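Local coordinates for protein possible galactose mutarotase (Streptomyces platensis subsp. rosaceus, PDB 4RNL) that is of unproven function but probably interconverts the alpha and beta anomers of galactose or a related aldose, at residues G148-R153 with S167-D172; G188-G193 with G293-P298; P255-E260 with A269-T274. All blocks are in the same frame, centred on the assembly; numbering follows the deposited sequence.

Contacts 1 and 3 are both antiparallel hairpins of one large sheet: strand 332-342 lies between strands 162-171 and 268-274, so each hairpin flanks it on its own side, with contact centres about 26 Å apart. Contact 2 joins two loops, one following strand 180-185 and the other running between strands 278-282 and 305-310, all three in a second sheet. Its centre is about 36 Å from that of contact 1, on the opposite side of the chain's centre, and about 24 Å from that of contact 3. Along the chain contact 1 closes first; contact 3 is then nested within the loop closed by contact 2. The two hairpins contribute four strands of the sheet, while contact 2 ties distant sequence together.

Contact 1. Residues G148-R153 with S167-D172; sequences GALDVR and SCATTD
The Asp172 carboxylate receives the Ala149 N-H at OD1 from above its plane, 44° out of it, with Ala149 N 2.9 Å from Asp172 OD1. The other oxygen, OD2, lies against the Ala149 methyl, OD2 to CB 3.5 Å. A chi1 of 69° places the Asp172 carboxylate between its own backbone N and carbonyl carbon, folded back to the Ala149 amide, while Asp172 N returns a bond to Ala149 O. The second flat group, the Arg153 guanidinium, has Asp151 OD1 well out of its plane, a long charge pairing only; that oxygen accepts a hydrogen bond from His136 NE2. Asp151 with Thr170 and Arg153 with Cys168 are the hydrogen-bonded pairs, their side chains on one face. On the other, with Val152, Ala169 and Thr171, Leu150 lays CD1 over Ala169 CB at 3.8 Å and beside Thr171 CB, the same methyl 3.3 Å from Thr170 O, its CG trans to the backbone N (chi1 -171°). Val152 CG2 adds a looser apolar touch to Ala169 CB. An alanine at Leu150 would probably strip Ala169 and Thr171 of an apolar neighbour and leave a gap where CD1 sat, next to Leu326 and Val177. These four bridged pairs, with the Ala149-Asp172 bonds beyond them, make the open end of an antiparallel beta hairpin, strands 150-159 and 162-171.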
loop_
_atom_site.group_PDB
_atom_site.type_symbol
_atom_site.label_atom_id
_atom_site.label_comp_id
_atom_site.label_asym_id
_atom_site.label_seq_id
_atom_site.Cartn_x
_atom_site.Cartn_y
_atom_site.Cartn_z
ATOM N N GLY A 148 -14.879 16.811 6.409
ATOM C CA GLY A 148 -15.608 16.344 5.244
ATOM C C GLY A 148 -15.928 14.866 5.285
ATOM O O GLY A 148 -15.098 14.048 5.692
ATOM N N ALA A 149 -17.142 14.520 4.865
ATOM C CA ALA A 149 -17.493 13.114 4.684
ATOM C C ALA A 149 -16.907 12.645 3.359
ATOM O O ALA A 149 -17.216 13.207 2.303
ATOM C CB ALA A 149 -19.002 12.943 4.685
ATOM N N LEU A 150 -16.066 11.618 3.412
ATOM C CA LEU A 150 -15.386 11.117 2.219
ATOM C C LEU A 150 -15.998 9.785 1.791
ATOM O O LEU A 150 -15.901 8.795 2.509
ATOM C CB LEU A 150 -13.884 10.959 2.482
ATOM C CG LEU A 150 -13.019 10.639 1.259
ATOM C CD1 LEU A 150 -12.910 11.857 0.336
ATOM C CD2 LEU A 150 -11.635 10.144 1.669
ATOM N N ASP A 151 -16.632 9.781 0.621
ATOM C CA ASP A 151 -17.271 8.592 0.061
ATOM C C ASP A 151 -16.231 7.839 -0.761
ATOM O O ASP A 151 -15.834 8.298 -1.831
ATOM C CB ASP A 151 -18.440 9.026 -0.830
ATOM C CG ASP A 151 -19.353 7.873 -1.220
ATOM O OD1 ASP A 151 -19.019 6.715 -0.926
ATOM O OD2 ASP A 151 -20.415 8.125 -1.825
ATOM N N VAL A 152 -15.782 6.686 -0.266
ATOM C CA VAL A 152 -14.630 6.001 -0.858
ATOM C C VAL A 152 -14.997 4.644 -1.433
ATOM O O VAL A 152 -15.709 3.867 -0.795
ATOM C CB VAL A 152 -13.510 5.770 0.190
ATOM C CG1 VAL A 152 -12.283 5.102 -0.456
ATOM C CG2 VAL A 152 -13.122 7.074 0.859
ATOM N N ARG A 153 -14.497 4.360 -2.636
ATOM C CA ARG A 153 -14.638 3.040 -3.238
ATOM C C ARG A 153 -13.278 2.568 -3.709
ATOM O O ARG A 153 -12.554 3.304 -4.377
ATOM C CB ARG A 153 -15.597 3.075 -4.434
ATOM C CG ARG A 153 -17.047 3.143 -4.041
ATOM C CD ARG A 153 -17.965 3.110 -5.244
ATOM N NE ARG A 153 -19.354 2.990 -4.805
ATOM C CZ ARG A 153 -20.080 4.004 -4.349
ATOM N NH1 ARG A 153 -19.552 5.220 -4.276
ATOM N NH2 ARG A 153 -21.333 3.801 -3.963
ATOM N N SER A 167 -8.677 3.261 -6.667
ATOM C CA SER A 167 -9.295 3.912 -5.515
ATOM C C SER A 167 -9.982 5.195 -5.980
ATOM O O SER A 167 -9.373 6.005 -6.678
ATOM C CB SER A 167 -8.246 4.218 -4.441
ATOM O OG SER A 167 -7.466 3.058 -4.153
ATOM N N CYS A 168 -11.255 5.358 -5.624
ATOM C CA CYS A 168 -12.032 6.524 -6.044
ATOM C C CYS A 168 -12.643 7.192 -4.819
ATOM O O CYS A 168 -12.996 6.508 -3.854
ATOM C CB CYS A 168 -13.153 6.107 -7.005
ATOM S SG CYS A 168 -12.585 5.488 -8.614
ATOM N N ALA A 169 -12.766 8.518 -4.842
ATOM C CA ALA A 169 -13.424 9.199 -3.728
ATOM C C ALA A 169 -14.053 10.512 -4.129
ATOM O O ALA A 169 -13.593 11.171 -5.059
ATOM C CB ALA A 169 -12.452 9.426 -2.577
ATOM N N THR A 170 -15.107 10.889 -3.410
ATOM C CA THR A 170 -15.650 12.246 -3.479
ATOM C C THR A 170 -15.868 12.719 -2.053
ATOM O O THR A 170 -15.920 11.904 -1.132
ATOM C CB THR A 170 -16.982 12.317 -4.246
ATOM O OG1 THR A 170 -17.951 11.473 -3.605
ATOM C CG2 THR A 170 -16.800 11.884 -5.701
ATOM N N THR A 171 -16.005 14.028 -1.870
ATOM C CA THR A 171 -16.134 14.598 -0.533
ATOM C C THR A 171 -17.224 15.655 -0.501
ATOM O O THR A 171 -17.516 16.268 -1.526
ATOM C CB THR A 171 -14.802 15.221 -0.072
ATOM O OG1 THR A 171 -14.909 15.622 1.299
ATOM C CG2 THR A 171 -14.439 16.437 -0.936
ATOM N N ASP A 172 -17.849 15.865 0.659
ATOM C CA ASP A 172 -18.841 16.940 0.771
ATOM C C ASP A 172 -18.261 18.242 1.336
ATOM O O ASP A 172 -18.972 19.241 1.492
ATOM C CB ASP A 172 -20.106 16.494 1.538
ATOM C CG ASP A 172 -19.859 16.237 3.020
ATOM O OD1 ASP A 172 -18.732 16.463 3.514
ATOM O OD2 ASP A 172 -20.818 15.812 3.704
#

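Contact 2. Residues G188-G193 with G293-P298; sequences GGDGSG and GTSGVP
Asp190 turns its carboxylate toward Ser295, and the two oxygens divide the work. OD1 accepts the Ser295 hydroxyl, and the Ser295 OG to Asp190 OD1 distance of 2.4 Å is so short that its exact value is doubtful. OD2 presents its syn lone pair, the one on the side of OD1, to the backbone amide of the same serine; Ser295 N to Asp190 OD2 is 3.3 Å. Thus one residue is held by both its side chain and its main chain. The Asp190 torsion that makes this possible sets CG between the backbone N and the carbonyl carbon (chi1 70°), while Ser295 holds OG trans to its own carbonyl carbon (chi1 -63°), so the hydroxyl lies on the same side as its amide. Water 1 donates to Asp190 OD2 at 2.9 Å and accepts from Val297 N at 3.0 Å, extending the grip by two residues. Tyr299 OH also bonds OD2, giving this oxygen of a buried residue three polar partners, and Gln59 NE2 reaches OD1 weakly. Beside this polar cluster Val297 leans its branches on Gly191, with CG2 3.8 Å from Gly191 O; a beta carbon on Gly191 would run into that methyl. The arrangement is that of two type I beta turns, Gly189 to Ser192 and Gly293 to Gly296, joined chiefly through an aspartate of one and the serine of the other, with a bridging water.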
loop_
_atom_site.group_PDB
_atom_site.type_symbol
_atom_site.label_atom_id
_atom_site.label_comp_id
_atom_site.label_asym_id
_atom_site.label_seq_id
_atom_site.Cartn_x
_atom_site.Cartn_y
_atom_site.Cartn_z
ATOM N N GLY A 188 10.264 -14.466 -3.376
ATOM C CA GLY A 188 10.749 -15.823 -3.159
ATOM C C GLY A 188 9.850 -16.593 -2.206
ATOM O O GLY A 188 10.087 -17.772 -1.918
ATOM N N GLY A 189 8.809 -15.924 -1.720
ATOM C CA GLY A 189 7.898 -16.503 -0.737
ATOM C C GLY A 189 8.035 -15.818 0.613
ATOM O O GLY A 189 9.152 -15.497 1.028
ATOM N N ASP A 190 6.920 -15.604 1.314
ATOM C CA ASP A 190 6.956 -14.825 2.559
ATOM C C ASP A 190 7.767 -15.509 3.649
ATOM O O ASP A 190 8.223 -14.859 4.587
ATOM C CB ASP A 190 5.543 -14.518 3.078
ATOM C CG ASP A 190 4.837 -15.743 3.597
ATOM O OD1 ASP A 190 4.588 -16.670 2.791
ATOM O OD2 ASP A 190 4.520 -15.795 4.813
ATOM N N GLY A 191 7.959 -16.815 3.530
ATOM C CA GLY A 191 8.733 -17.539 4.526
ATOM C C GLY A 191 10.177 -17.776 4.124
ATOM O O GLY A 191 10.891 -18.524 4.793
ATOM N N SER A 192 10.627 -17.139 3.044
ATOM C CA SER A 192 11.946 -17.475 2.480
ATOM C C SER A 192 13.112 -16.706 3.089
ATOM O O SER A 192 14.256 -16.860 2.652
ATOM C CB SER A 192 11.956 -17.288 0.958
ATOM O OG SER A 192 11.756 -15.920 0.618
ATOM N N GLY A 193 12.839 -15.876 4.086
ATOM C CA GLY A 193 13.901 -15.114 4.722
ATOM C C GLY A 193 13.927 -13.691 4.202
ATOM O O GLY A 193 12.872 -13.121 3.916
ATOM N N GLY A 293 4.101 -15.611 10.257
ATOM C CA GLY A 293 3.320 -15.251 9.082
ATOM C C GLY A 293 2.544 -16.405 8.484
ATOM O O GLY A 293 2.549 -17.513 9.033
ATOM N N THR A 294 1.886 -16.165 7.349
ATOM C CA THR A 294 0.971 -17.169 6.807
ATOM C C THR A 294 1.663 -18.462 6.438
ATOM O O THR A 294 1.088 -19.534 6.576
ATOM C CB THR A 294 0.173 -16.666 5.593
ATOM O OG1 THR A 294 0.944 -16.823 4.400
ATOM C CG2 THR A 294 -0.155 -15.249 5.781
ATOM N N SER A 295 2.907 -18.374 5.981
ATOM C CA SER A 295 3.630 -19.596 5.632
ATOM C C SER A 295 4.275 -20.279 6.839
ATOM O O SER A 295 5.051 -21.223 6.679
ATOM C CB SER A 295 4.643 -19.348 4.512
ATOM O OG SER A 295 3.969 -18.951 3.328
ATOM N N GLY A 296 3.940 -19.816 8.042
ATOM C CA GLY A 296 4.370 -20.486 9.267
ATOM C C GLY A 296 5.781 -20.170 9.744
ATOM O O GLY A 296 6.314 -20.848 10.631
ATOM N N VAL A 297 6.377 -19.131 9.168
ATOM C CA VAL A 297 7.740 -18.733 9.487
ATOM C C VAL A 297 7.693 -17.360 10.142
ATOM O O VAL A 297 6.998 -16.476 9.656
ATOM C CB VAL A 297 8.599 -18.650 8.201
ATOM C CG1 VAL A 297 10.001 -18.167 8.523
ATOM C CG2 VAL A 297 8.648 -20.001 7.501
ATOM N N PRO A 298 8.409 -17.186 11.262
ATOM C CA PRO A 298 8.476 -15.855 11.883
ATOM C C PRO A 298 9.184 -14.841 10.993
ATOM O O PRO A 298 10.203 -15.166 10.371
ATOM C CB PRO A 298 9.277 -16.093 13.174
ATOM C CG PRO A 298 9.948 -17.429 12.995
ATOM C CD PRO A 298 9.054 -18.226 12.085
HETATM O O HOH W 1 5.621 -17.026 7.208
#

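Contact 3. Residues P255-E260 with A269-T274; sequences PRTVAE and ALALAT
A classic beta bulge, with Val258 and Ala259 set against the single residue Leu272, interrupts the regular pairing of the hairpin formed by strands 256-262 and 268-274. Two amides converge on one carbonyl: Val258 N lies 2.8 Å from Leu272 O, almost straight, and Ala259 N makes a longer bond to the same oxygen. Leu272 N answers to Ala259 O at 2.8 Å, closing the bulge. Before it, Arg256 grips Thr274 O twice, through backbone N at 3.2 Å and through NH2 at 2.9 Å, while Thr274 N bonds back to Arg256 O. The two donors come from opposite faces of the Thr274 carbonyl plane, and the oxygen lies near the guanidinium plane, at its edge. CG between the backbone N and the carbonyl carbon, and the bend at chi2 (-63°), curl the chain so that NH2 reaches across the hairpin. One guanidinium face takes Val258 CG1, 3.5 Å above the plane and toward its rim; NH1 bonds Asp248 O and NH2 also bonds Glu276 O. Val258 and Thr274 cross at an oblique angle, CG2 to CG2 3.8 Å; the Thr274 hydroxyl bonds Thr336 OG1 and Glu276 N. Ala259 CB and Leu272 CB pack at 4.0 Å, where Leu279 touches both side chains. The result is a bulged antiparallel hairpin, set between strands 332-342 and 199-202 in the large sheet of the mutarotase-like beta-sandwich.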
loop_
_atom_site.group_PDB
_atom_site.type_symbol
_atom_site.label_atom_id
_atom_site.label_comp_id
_atom_site.label_asym_id
_atom_site.label_seq_id
_atom_site.Cartn_x
_atom_site.Cartn_y
_atom_site.Cartn_z
ATOM N N PRO A 255 -1.928 4.888 -15.654
ATOM C CA PRO A 255 -0.767 4.313 -14.971
ATOM C C PRO A 255 0.362 3.972 -15.938
ATOM O O PRO A 255 0.116 3.688 -17.114
ATOM C CB PRO A 255 -1.332 3.041 -14.330
ATOM C CG PRO A 255 -2.534 2.697 -15.162
ATOM C CD PRO A 255 -3.109 4.006 -15.601
ATOM N N ARG A 256 1.595 4.024 -15.441
ATOM C CA ARG A 256 2.757 3.585 -16.208
ATOM C C ARG A 256 3.672 2.835 -15.261
ATOM O O ARG A 256 3.627 3.060 -14.049
ATOM C CB ARG A 256 3.478 4.778 -16.862
ATOM C CG ARG A 256 4.419 5.589 -15.940
ATOM C CD ARG A 256 3.701 6.269 -14.774
ATOM N NE ARG A 256 4.462 7.404 -14.228
ATOM C CZ ARG A 256 4.143 8.052 -13.108
ATOM N NH1 ARG A 256 4.877 9.074 -12.699
ATOM N NH2 ARG A 256 3.089 7.673 -12.398
ATOM N N THR A 257 4.485 1.928 -15.797
ATOM C CA THR A 257 5.393 1.133 -14.963
ATOM C C THR A 257 6.421 2.046 -14.303
ATOM O O THR A 257 7.105 2.808 -14.988
ATOM C CB THR A 257 6.127 0.090 -15.806
ATOM O OG1 THR A 257 5.164 -0.773 -16.425
ATOM C CG2 THR A 257 7.079 -0.738 -14.938
ATOM N N VAL A 258 6.524 1.979 -12.980
ATOM C CA VAL A 258 7.450 2.852 -12.248
ATOM C C VAL A 258 8.438 2.047 -11.418
ATOM O O VAL A 258 9.437 2.587 -10.927
ATOM C CB VAL A 258 6.712 3.821 -11.305
ATOM C CG1 VAL A 258 5.824 4.788 -12.108
ATOM C CG2 VAL A 258 5.893 3.036 -10.276
ATOM N N ALA A 259 8.166 0.755 -11.258
ATOM C CA ALA A 259 9.047 -0.088 -10.461
ATOM C C ALA A 259 9.068 -1.492 -11.016
ATOM O O ALA A 259 8.031 -2.022 -11.424
ATOM C CB ALA A 259 8.601 -0.105 -9.007
ATOM N N GLU A 260 10.252 -2.097 -11.022
ATOM C CA GLU A 260 10.392 -3.508 -11.386
ATOM C C GLU A 260 11.184 -4.196 -10.302
ATOM O O GLU A 260 12.322 -3.813 -10.024
ATOM C CB GLU A 260 11.107 -3.651 -12.738
ATOM C CG GLU A 260 10.270 -3.140 -13.920
ATOM C CD GLU A 260 11.052 -3.095 -15.218
ATOM O OE1 GLU A 260 12.298 -3.142 -15.165
ATOM O OE2 GLU A 260 10.420 -3.015 -16.294
ATOM N N ALA A 269 8.919 -12.046 -11.016
ATOM C CA ALA A 269 9.112 -10.628 -11.311
ATOM C C ALA A 269 7.817 -9.872 -11.101
ATOM O O ALA A 269 6.735 -10.392 -11.381
ATOM C CB ALA A 269 9.589 -10.447 -12.744
ATOM N N LEU A 270 7.939 -8.639 -10.620
ATOM C CA LEU A 270 6.805 -7.732 -10.478
ATOM C C LEU A 270 7.089 -6.447 -11.226
ATOM O O LEU A 270 8.173 -5.869 -11.087
ATOM C CB LEU A 270 6.594 -7.384 -9.007
ATOM C CG LEU A 270 5.628 -6.233 -8.703
ATOM C CD1 LEU A 270 4.187 -6.642 -9.014
ATOM C CD2 LEU A 270 5.767 -5.830 -7.252
ATOM N N ALA A 271 6.120 -6.018 -12.028
ATOM C CA ALA A 271 6.133 -4.682 -12.618
ATOM C C ALA A 271 4.989 -3.914 -11.984
ATOM O O ALA A 271 3.826 -4.331 -12.069
ATOM C CB ALA A 271 5.959 -4.757 -14.133
ATOM N N LEU A 272 5.319 -2.801 -11.339
ATOM C CA LEU A 272 4.339 -1.998 -10.619
ATOM C C LEU A 272 4.060 -0.741 -11.430
ATOM O O LEU A 272 4.984 0.035 -11.708
ATOM C CB LEU A 272 4.919 -1.592 -9.250
ATOM C CG LEU A 272 3.972 -0.912 -8.253
ATOM C CD1 LEU A 272 2.823 -1.835 -7.916
ATOM C CD2 LEU A 272 4.684 -0.487 -6.974
ATOM N N ALA A 273 2.799 -0.540 -11.805
ATOM C CA ALA A 273 2.405 0.641 -12.581
ATOM C C ALA A 273 1.449 1.487 -11.762
ATOM O O ALA A 273 0.634 0.949 -11.008
ATOM C CB ALA A 273 1.774 0.234 -13.894
ATOM N N THR A 274 1.541 2.811 -11.898
ATOM C CA THR A 274 0.702 3.681 -11.087
ATOM C C THR A 274 0.474 5.043 -11.716
ATOM O O THR A 274 1.236 5.483 -12.578
ATOM C CB THR A 274 1.291 3.873 -9.665
ATOM O OG1 THR A 274 0.323 4.506 -8.817
ATOM C CG2 THR A 274 2.564 4.724 -9.702
#